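BH2602 protein (Bacillus halodurans, PDB 3NWZ) is of unconfirmed function but binds coenzyme A and probably hydrolyses acyl-CoA thioesters, as a hotdog-fold thioesterase. Local coordinates at residues Asn22-Glu25 against Lys26-Ser30. Sequence-based numbering, arbitrary orientation.
Sequences NEEE and KDVLS
With CG anti to its own carbonyl carbon (chi1 -54°) and the chain extended beyond it, Glu25 reaches back to the helix start, while Lys26, whose CG is likewise anti to the carbonyl carbon, lays CB and CG against the Asn22 carbonyl, CB lying 3.6 Å from Asn22 O. The carboxylate of Glu25 accepts from the backbone of Asn22, Asn22 N to Glu25 OE1 being 3.0 Å; the donor comes from the anti side, tilted 24° out of the carboxylate plane. In return Asn22 OD1 takes the amide Glu25 N at 3.2 Å, although the position of OD1 is less certain. Backbone bonds from i+4 to i follow: Lys26 N donates to Asn22 O at 2.9 Å, nearly straight at 172°, and Val28 N to Glu24 O at 2.6 Å. A longer bond of 3.3 Å joins Leu29 N to Glu25 O. Val28 sets CG2 3.5 Å from Glu24 O. Glu24 OE2 is hydrogen-bonded to the hydroxyl of Tyr47 of the second subunit, which also packs on Val28, placing this turn at a subunit interface. The reciprocal side-chain-to-backbone bonds of Asn22 and Glu25 define a capping box, with Asn22 as N-cap of helix 23-40.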
ATOM      1  N   ASN A  22     -26.403 -17.799  24.158  1.00 53.06           N
ATOM      2  CA  ASN A  22     -25.782 -19.105  24.016  1.00 53.79           C
ATOM      3  C   ASN A  22     -24.386 -19.031  24.614  1.00 56.95           C
ATOM      4  O   ASN A  22     -23.889 -17.939  24.913  1.00 67.60           O
ATOM      5  CB  ASN A  22     -25.715 -19.509  22.540  1.00 60.45           C
ATOM      6  CG  ASN A  22     -24.558 -18.872  21.813  1.00 70.75           C
ATOM      7  OD1 ASN A  22     -24.465 -17.651  21.719  1.00 65.92           O
ATOM      8  ND2 ASN A  22     -23.662 -19.705  21.290  1.00 76.55           N
ATOM      9  N   GLU A  23     -23.767 -20.194  24.799  1.00 53.92           N
ATOM     10  CA  GLU A  23     -22.421 -20.295  25.363  1.00 61.16           C
ATOM     11  C   GLU A  23     -21.437 -19.244  24.842  1.00 64.12           C
ATOM     12  O   GLU A  23     -20.712 -18.614  25.612  1.00 51.85           O
ATOM     13  CB  GLU A  23     -21.849 -21.682  25.084  1.00 68.25           C
ATOM     14  CG  GLU A  23     -22.451 -22.776  25.920  1.00 84.76           C
ATOM     15  CD  GLU A  23     -22.326 -22.483  27.390  1.00 91.85           C
ATOM     16  OE1 GLU A  23     -23.099 -21.636  27.888  1.00 90.40           O
ATOM     17  OE2 GLU A  23     -21.446 -23.085  28.041  1.00 95.75           O
ATOM     18  N   GLU A  24     -21.406 -19.074  23.527  1.00 64.14           N
ATOM     19  CA  GLU A  24     -20.513 -18.110  22.917  1.00 61.21           C
ATOM     20  C   GLU A  24     -20.833 -16.717  23.463  1.00 63.13           C
ATOM     21  O   GLU A  24     -20.035 -16.142  24.195  1.00 72.04           O
ATOM     22  CB  GLU A  24     -20.668 -18.168  21.390  1.00 54.33           C
ATOM     23  CG  GLU A  24     -19.747 -17.253  20.589  1.00 57.15           C
ATOM     24  CD  GLU A  24     -19.951 -17.399  19.076  1.00 67.90           C
ATOM     25  OE1 GLU A  24     -19.528 -18.429  18.504  1.00 72.21           O
ATOM     26  OE2 GLU A  24     -20.546 -16.485  18.463  1.00 69.98           O
ATOM     27  N   GLU A  25     -22.006 -16.191  23.124  1.00 57.53           N
ATOM     28  CA  GLU A  25     -22.417 -14.866  23.583  1.00 50.37           C
ATOM     29  C   GLU A  25     -22.106 -14.663  25.071  1.00 58.95           C
ATOM     30  O   GLU A  25     -21.595 -13.616  25.467  1.00 55.29           O
ATOM     31  CB  GLU A  25     -23.917 -14.660  23.360  1.00 55.40           C
ATOM     32  CG  GLU A  25     -24.439 -14.896  21.936  1.00 55.63           C
ATOM     33  CD  GLU A  25     -25.955 -14.676  21.829  1.00 60.26           C
ATOM     34  OE1 GLU A  25     -26.708 -15.211  22.672  1.00 57.31           O
ATOM     35  OE2 GLU A  25     -26.401 -13.973  20.900  1.00 70.89           O
ATOM     36  N   LYS A  26     -22.425 -15.649  25.904  1.00 64.01           N
ATOM     37  CA  LYS A  26     -22.141 -15.509  27.329  1.00 59.12           C
ATOM     38  C   LYS A  26     -20.636 -15.569  27.534  1.00 51.65           C
ATOM     39  O   LYS A  26     -20.086 -14.942  28.438  1.00 56.14           O
ATOM     40  CB  LYS A  26     -22.815 -16.617  28.141  1.00 60.66           C
ATOM     41  CG  LYS A  26     -24.301 -16.412  28.404  1.00 60.39           C
ATOM     42  CD  LYS A  26     -24.852 -17.588  29.195  1.00 70.81           C
ATOM     43  CE  LYS A  26     -26.307 -17.401  29.584  1.00 76.46           C
ATOM     44  NZ  LYS A  26     -26.793 -18.522  30.444  1.00 71.88           N
ATOM     45  N   ASP A  27     -19.968 -16.329  26.679  1.00 42.53           N
ATOM     46  CA  ASP A  27     -18.518 -16.460  26.765  1.00 61.11           C
ATOM     47  C   ASP A  27     -17.857 -15.131  26.398  1.00 70.67           C
ATOM     48  O   ASP A  27     -16.867 -14.721  27.009  1.00 67.95           O
ATOM     49  CB  ASP A  27     -18.035 -17.537  25.800  1.00 73.78           C
ATOM     50  CG  ASP A  27     -16.694 -18.085  26.183  1.00 84.47           C
ATOM     51  OD1 ASP A  27     -16.670 -19.106  26.906  1.00 85.56           O
ATOM     52  OD2 ASP A  27     -15.674 -17.487  25.773  1.00 88.64           O
ATOM     53  N   VAL A  28     -18.406 -14.466  25.386  1.00 63.81           N
ATOM     54  CA  VAL A  28     -17.861 -13.196  24.955  1.00 55.55           C
ATOM     55  C   VAL A  28     -17.871 -12.190  26.089  1.00 49.68           C
ATOM     56  O   VAL A  28     -16.799 -11.797  26.575  1.00 53.62           O
ATOM     57  CB  VAL A  28     -18.648 -12.598  23.772  1.00 52.24           C
ATOM     58  CG1 VAL A  28     -18.170 -11.160  23.502  1.00 52.83           C
ATOM     59  CG2 VAL A  28     -18.456 -13.451  22.539  1.00 48.77           C
ATOM     60  N   LEU A  29     -19.076 -11.781  26.507  1.00 36.04           N
ATOM     61  CA  LEU A  29     -19.243 -10.793  27.574  1.00 41.08           C
ATOM     62  C   LEU A  29     -18.322 -11.024  28.759  1.00 42.45           C
ATOM     63  O   LEU A  29     -17.784 -10.082  29.341  1.00 39.07           O
ATOM     64  CB  LEU A  29     -20.673 -10.786  28.065  1.00 32.77           C
ATOM     65  CG  LEU A  29     -20.977  -9.745  29.144  1.00 49.44           C
ATOM     66  CD1 LEU A  29     -20.518  -8.394  28.654  1.00 48.05           C
ATOM     67  CD2 LEU A  29     -22.470  -9.718  29.454  1.00 57.29           C
ATOM     68  N   SER A  30     -18.146 -12.287  29.112  1.00 48.79           N
ATOM     69  CA  SER A  30     -17.277 -12.652  30.217  1.00 51.33           C
ATOM     70  C   SER A  30     -15.894 -12.031  29.984  1.00 48.07           C
ATOM     71  O   SER A  30     -15.337 -11.369  30.871  1.00 36.05           O
ATOM     72  CB  SER A  30     -17.179 -14.178  30.293  1.00 51.33           C
ATOM     73  OG  SER A  30     -16.547 -14.595  31.481  1.00 53.51           O
TER